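Local coordinates for protein 2-hydroxyhepta-2,4-diene-1,7-dioate isomerase (Corynebacterium glutamicum, PDB 4DBF) that binds magnesium and probably works as a lyase of the fumarylacetoacetate hydrolase family, most likely decarboxylating oxaloacetate, at residues V133-E138 and I210-T215; S169-Q174 and A260-M265. All blocks are in the same frame, centred on the assembly; numbering follows the deposited sequence.

Contact 1: V133-E138 and I210-T215. With MG (magnesium ion), chain C.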
loop_
_atom_site.group_PDB
_atom_site.type_symbol
_atom_site.label_atom_id
_atom_site.label_comp_id
_atom_site.label_asym_id
_atom_site.label_seq_id
_atom_site.Cartn_x
_atom_site.Cartn_y
_atom_site.Cartn_z
ATOM N N VAL A 133 -11.395 -3.480 -18.848
ATOM C CA VAL A 133 -10.076 -3.636 -18.271
ATOM C C VAL A 133 -8.981 -3.466 -19.288
ATOM O O VAL A 133 -8.836 -4.262 -20.174
ATOM C CB VAL A 133 -9.938 -4.989 -17.598
ATOM C CG1 VAL A 133 -8.565 -5.195 -17.048
ATOM C CG2 VAL A 133 -10.971 -5.153 -16.540
ATOM N N GLU A 134 -8.225 -2.403 -19.138
ATOM C CA GLU A 134 -7.129 -2.088 -20.034
ATOM C C GLU A 134 -5.764 -2.308 -19.387
ATOM O O GLU A 134 -5.635 -2.270 -18.216
ATOM C CB GLU A 134 -7.232 -0.648 -20.542
ATOM C CG GLU A 134 -8.524 -0.365 -21.274
ATOM C CD GLU A 134 -8.615 1.001 -21.906
ATOM O OE1 GLU A 134 -7.843 1.876 -21.609
ATOM O OE2 GLU A 134 -9.479 1.172 -22.737
ATOM N N PHE A 135 -4.768 -2.507 -20.210
ATOM C CA PHE A 135 -3.411 -2.612 -19.780
ATOM C C PHE A 135 -2.733 -1.272 -19.943
ATOM O O PHE A 135 -3.205 -0.433 -20.622
ATOM C CB PHE A 135 -2.695 -3.606 -20.650
ATOM C CG PHE A 135 -2.639 -3.203 -22.071
ATOM C CD1 PHE A 135 -1.652 -2.383 -22.523
ATOM C CD2 PHE A 135 -3.614 -3.596 -22.944
ATOM C CE1 PHE A 135 -1.620 -1.995 -23.821
ATOM C CE2 PHE A 135 -3.574 -3.226 -24.250
ATOM C CZ PHE A 135 -2.573 -2.423 -24.683
ATOM N N GLU A 136 -1.597 -1.119 -19.312
ATOM C CA GLU A 136 -0.780 0.040 -19.535
ATOM C C GLU A 136 0.657 -0.388 -19.340
ATOM O O GLU A 136 1.006 -0.753 -18.288
ATOM C CB GLU A 136 -1.076 1.147 -18.534
ATOM C CG GLU A 136 -2.509 1.538 -18.306
ATOM C CD GLU A 136 -2.660 2.775 -17.448
ATOM O OE1 GLU A 136 -1.964 2.909 -16.482
ATOM O OE2 GLU A 136 -3.501 3.590 -17.742
ATOM N N GLY A 137 1.465 -0.333 -20.367
ATOM C CA GLY A 137 2.860 -0.639 -20.221
ATOM C C GLY A 137 3.640 0.520 -19.684
ATOM O O GLY A 137 3.569 1.571 -20.213
ATOM N N GLU A 138 4.412 0.283 -18.639
ATOM C CA GLU A 138 5.165 1.324 -17.997
ATOM C C GLU A 138 6.546 0.921 -17.593
ATOM O O GLU A 138 6.790 -0.175 -17.231
ATOM C CB GLU A 138 4.438 1.899 -16.773
ATOM C CG GLU A 138 2.955 2.016 -16.931
ATOM C CD GLU A 138 2.244 2.848 -15.876
ATOM O OE1 GLU A 138 2.823 3.479 -15.045
ATOM O OE2 GLU A 138 1.048 2.870 -15.911
ATOM N N ILE A 210 8.081 2.173 -25.682
ATOM C CA ILE A 210 7.441 1.198 -24.806
ATOM C C ILE A 210 6.246 0.675 -25.584
ATOM O O ILE A 210 5.350 1.453 -25.899
ATOM C CB ILE A 210 6.996 1.845 -23.503
ATOM C CG1 ILE A 210 8.204 2.294 -22.672
ATOM C CG2 ILE A 210 6.097 0.860 -22.691
ATOM C CD1 ILE A 210 7.812 3.204 -21.515
ATOM N N LYS A 211 6.265 -0.604 -25.957
ATOM C CA LYS A 211 5.282 -1.121 -26.876
ATOM C C LYS A 211 4.489 -2.206 -26.194
ATOM O O LYS A 211 5.030 -2.867 -25.280
ATOM C CB LYS A 211 5.961 -1.653 -28.133
ATOM C CG LYS A 211 6.542 -0.487 -28.989
ATOM C CD LYS A 211 7.393 -0.979 -30.190
ATOM C CE LYS A 211 7.677 0.218 -31.137
ATOM N NZ LYS A 211 8.153 -0.298 -32.412
ATOM N N ALA A 212 3.224 -2.381 -26.598
ATOM C CA ALA A 212 2.404 -3.464 -26.092
ATOM C C ALA A 212 1.628 -4.111 -27.237
ATOM O O ALA A 212 1.042 -3.416 -28.081
ATOM C CB ALA A 212 1.449 -2.950 -25.044
ATOM N N ARG A 213 1.662 -5.428 -27.264
ATOM C CA ARG A 213 0.972 -6.205 -28.272
ATOM C C ARG A 213 -0.093 -7.047 -27.594
ATOM O O ARG A 213 0.234 -7.849 -26.677
ATOM C CB ARG A 213 1.980 -7.086 -29.011
ATOM C CG ARG A 213 2.977 -6.230 -29.823
ATOM C CD ARG A 213 4.105 -7.033 -30.427
ATOM N NE ARG A 213 4.918 -6.145 -31.252
ATOM C CZ ARG A 213 5.962 -5.442 -30.823
ATOM N NH1 ARG A 213 6.380 -5.513 -29.545
ATOM N NH2 ARG A 213 6.594 -4.664 -31.681
ATOM N N LEU A 214 -1.340 -6.853 -28.035
ATOM C CA LEU A 214 -2.475 -7.588 -27.544
ATOM C C LEU A 214 -2.863 -8.659 -28.548
ATOM O O LEU A 214 -3.145 -8.354 -29.714
ATOM C CB LEU A 214 -3.685 -6.673 -27.329
ATOM C CG LEU A 214 -5.010 -7.221 -26.765
ATOM C CD1 LEU A 214 -4.902 -7.797 -25.337
ATOM C CD2 LEU A 214 -6.118 -6.131 -26.796
ATOM N N THR A 215 -2.899 -9.902 -28.080
ATOM C CA THR A 215 -3.397 -10.966 -28.909
ATOM C C THR A 215 -4.868 -11.173 -28.523
ATOM O O THR A 215 -5.171 -11.530 -27.387
ATOM C CB THR A 215 -2.560 -12.242 -28.651
ATOM O OG1 THR A 215 -1.175 -11.974 -28.955
ATOM C CG2 THR A 215 -3.124 -13.514 -29.446
HETATM MG MG MG C . -0.631 3.933 -15.121
HETATM O O HOH W 1 0.798 4.715 -13.702
HETATM O O HOH W 2 -1.984 5.305 -14.384
HETATM O O HOH W 3 -0.294 5.243 -16.652
#

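Contact 2: S169-Q174 and A260-M265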
loop_
_atom_site.group_PDB
_atom_site.type_symbol
_atom_site.label_atom_id
_atom_site.label_comp_id
_atom_site.label_asym_id
_atom_site.label_seq_id
_atom_site.Cartn_x
_atom_site.Cartn_y
_atom_site.Cartn_z
ATOM N N SER A 169 -5.994 -1.798 -15.375
ATOM C CA SER A 169 -6.948 -0.841 -14.836
ATOM C C SER A 169 -8.356 -1.128 -15.436
ATOM O O SER A 169 -8.470 -1.172 -16.687
ATOM C CB SER A 169 -6.562 0.580 -15.339
ATOM O OG SER A 169 -5.111 0.780 -15.317
ATOM N N SER A 170 -9.357 -1.306 -14.573
ATOM C CA SER A 170 -10.776 -1.353 -15.023
ATOM C C SER A 170 -11.201 0.099 -15.258
ATOM O O SER A 170 -11.363 0.853 -14.287
ATOM C CB SER A 170 -11.668 -1.945 -13.937
ATOM O OG SER A 170 -13.070 -1.788 -14.285
ATOM N N ARG A 171 -11.349 0.515 -16.508
ATOM C CA ARG A 171 -11.746 1.921 -16.771
ATOM C C ARG A 171 -13.135 2.234 -16.246
ATOM O O ARG A 171 -13.424 3.351 -15.837
ATOM C CB ARG A 171 -11.736 2.215 -18.264
ATOM C CG ARG A 171 -10.412 1.968 -18.910
ATOM C CD ARG A 171 -9.261 2.876 -18.359
ATOM N NE ARG A 171 -8.064 2.701 -19.143
ATOM C CZ ARG A 171 -6.821 2.995 -18.718
ATOM N NH1 ARG A 171 -6.621 3.444 -17.497
ATOM N NH2 ARG A 171 -5.783 2.734 -19.481
ATOM N N ASP A 172 -14.015 1.242 -16.283
ATOM C CA ASP A 172 -15.360 1.425 -15.733
ATOM C C ASP A 172 -15.354 1.671 -14.244
ATOM O O ASP A 172 -16.142 2.517 -13.719
ATOM C CB ASP A 172 -16.262 0.196 -16.046
ATOM C CG ASP A 172 -16.666 0.114 -17.532
ATOM O OD1 ASP A 172 -16.451 1.096 -18.275
ATOM O OD2 ASP A 172 -17.110 -0.996 -17.979
ATOM N N LEU A 173 -14.518 0.909 -13.500
ATOM C CA LEU A 173 -14.456 1.154 -12.045
ATOM C C LEU A 173 -13.769 2.480 -11.732
ATOM O O LEU A 173 -14.183 3.131 -10.724
ATOM C CB LEU A 173 -13.763 0.024 -11.268
ATOM C CG LEU A 173 -14.491 -1.336 -11.311
ATOM C CD1 LEU A 173 -13.600 -2.384 -10.683
ATOM C CD2 LEU A 173 -15.849 -1.301 -10.595
ATOM N N GLN A 174 -12.777 2.871 -12.536
ATOM C CA GLN A 174 -12.124 4.154 -12.286
ATOM C C GLN A 174 -13.203 5.285 -12.303
ATOM O O GLN A 174 -13.249 6.160 -11.413
ATOM C CB GLN A 174 -11.122 4.481 -13.339
ATOM C CG GLN A 174 -9.807 3.821 -13.193
ATOM C CD GLN A 174 -8.824 4.280 -14.271
ATOM O OE1 GLN A 174 -8.581 3.616 -15.240
ATOM N NE2 GLN A 174 -8.258 5.452 -14.080
ATOM N N ALA A 260 -3.051 7.318 -21.096
ATOM C CA ALA A 260 -4.200 7.000 -20.252
ATOM C C ALA A 260 -5.322 6.142 -20.893
ATOM O O ALA A 260 -6.361 5.884 -20.247
ATOM C CB ALA A 260 -4.799 8.276 -19.763
ATOM N N GLY A 261 -5.125 5.705 -22.125
ATOM C CA GLY A 261 -6.106 4.838 -22.765
ATOM C C GLY A 261 -5.515 3.912 -23.789
ATOM O O GLY A 261 -4.892 4.368 -24.758
ATOM N N THR A 262 -5.679 2.616 -23.600
ATOM C CA THR A 262 -5.136 1.688 -24.570
ATOM C C THR A 262 -6.173 0.810 -25.306
ATOM O O THR A 262 -6.662 1.208 -26.337
ATOM C CB THR A 262 -4.105 0.804 -23.879
ATOM O OG1 THR A 262 -4.744 0.113 -22.788
ATOM C CG2 THR A 262 -2.875 1.662 -23.340
ATOM N N GLU A 263 -6.513 -0.349 -24.773
ATOM C CA GLU A 263 -7.487 -1.233 -25.409
ATOM C C GLU A 263 -7.995 -2.237 -24.362
ATOM O O GLU A 263 -7.197 -2.825 -23.609
ATOM C CB GLU A 263 -6.896 -1.990 -26.619
ATOM C CG GLU A 263 -7.834 -3.076 -27.268
ATOM C CD GLU A 263 -8.874 -2.513 -28.262
ATOM O OE1 GLU A 263 -8.618 -1.484 -28.956
ATOM O OE2 GLU A 263 -9.957 -3.140 -28.358
ATOM N N ALA A 264 -9.301 -2.487 -24.319
ATOM C CA ALA A 264 -9.806 -3.466 -23.355
ATOM C C ALA A 264 -9.351 -4.908 -23.642
ATOM O O ALA A 264 -9.156 -5.314 -24.795
ATOM C CB ALA A 264 -11.343 -3.395 -23.221
ATOM N N MET A 265 -9.186 -5.670 -22.573
ATOM C CA MET A 265 -8.700 -7.029 -22.648
ATOM C C MET A 265 -9.825 -7.880 -22.121
ATOM O O MET A 265 -10.507 -7.472 -21.165
ATOM C CB MET A 265 -7.507 -7.175 -21.679
ATOM C CG MET A 265 -6.336 -6.375 -22.080
ATOM S SD MET A 265 -4.964 -6.850 -20.997
ATOM C CE MET A 265 -5.426 -6.456 -19.385
#

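Contact 1: V133-E138 and I210-T215
Phe135 meets Ala212 where strand 133-143 passes over strand 209-216, which belongs to a different sheet. Its ring comes at the methyl group obliquely, CE1 lying 3.4 Å from Ala212 CB. With CG set between the backbone N and the carbonyl carbon (chi1 62°), the ring reaches the second sheet, where Ile271, Lys223 and Gln224 also touch it. Glu136 points the other way: its extended chain carries OE1 to 2.2 Å from the magnesium ion. Gly137 returns the backbone to the interface, its CA 6.5 Å from Ala212 CA, and with no side chain there Ile210 CG2 can settle 3.6 Å from Gly137 O. Glu138 again leaves the interface, and its OE2 binds the magnesium ion at 2.1 Å. The other oxygen, Glu138 OE1, accepts a hydrogen bond of 2.7 Å from water 1, itself a metal ligand. Asp167 and waters 2 and 3 complete six-fold coordination. No hydrogen bond joins the two segments. Phe135 and Gly137 face the neighbouring sheet, while Glu136 and Glu138 turn their carboxylates to the metal. Some of the three water-held positions are probably where a substrate would bind, as in relatives of the family.

Contact 2: S169-Q174 and A260-M265
A polar surface contact joins the first turn of helix 171-177 to the loop between strands 253-255 and 270-275, and Arg171 carries it almost alone. The carbonyl oxygen of Ala260 sits over one face of the guanidinium group, 3.3 Å from Arg171 CZ. Arg171 NH2 is equally near Ala260 O, but the angle is poor and no hydrogen bond forms. A bend at chi2 (-62°) turns the arginine chain so that its head lies beside the loop. Its edges are used for bonding. NH1 donates to Gln174 OE1 over 3.0 Å, nearly straight at 164°, close to the guanidinium plane and onto a carbonyl lone pair. NE pairs with Glu134 and NH2 with Glu136, a magnesium ligand, making Arg171 a second-shell residue that probably helps orient that carboxylate. Ser170 is the N-cap of the helix, its OG accepting from Leu173 N at 3.2 Å. On the loop, Thr262 N lies at the guanidinium edge, 4.1 Å from Arg171 NH2, too far for a bond. That N-H goes instead to Glu134 OE1, the same oxygen that Arg171 NE reaches, while Thr262 OG1 bonds to the carbonyl of Phe135.

Contact 1 is buried and contact 2 lies at the surface, their centres about 11 Å apart on the same side of the chain's centre. Strand 133-143 of contact 1 runs antiparallel beside strand 159-170, which leads into the helix of contact 2, so two neighbouring strands link the contacts. Loop 260-265 in turn approaches strand 209-216, with Glu263 CG 3.5 Å from Leu214 CD2. Across its segments contact 1 is apolar, its charges directed to the metal on the far side of the strand; contact 2 depends on one cationic group over a carbonyl. Two of the metal's three protein ligands, Glu136 and Glu138, belong to the core contact; the outer one supplies Arg171, probably supporting Glu136.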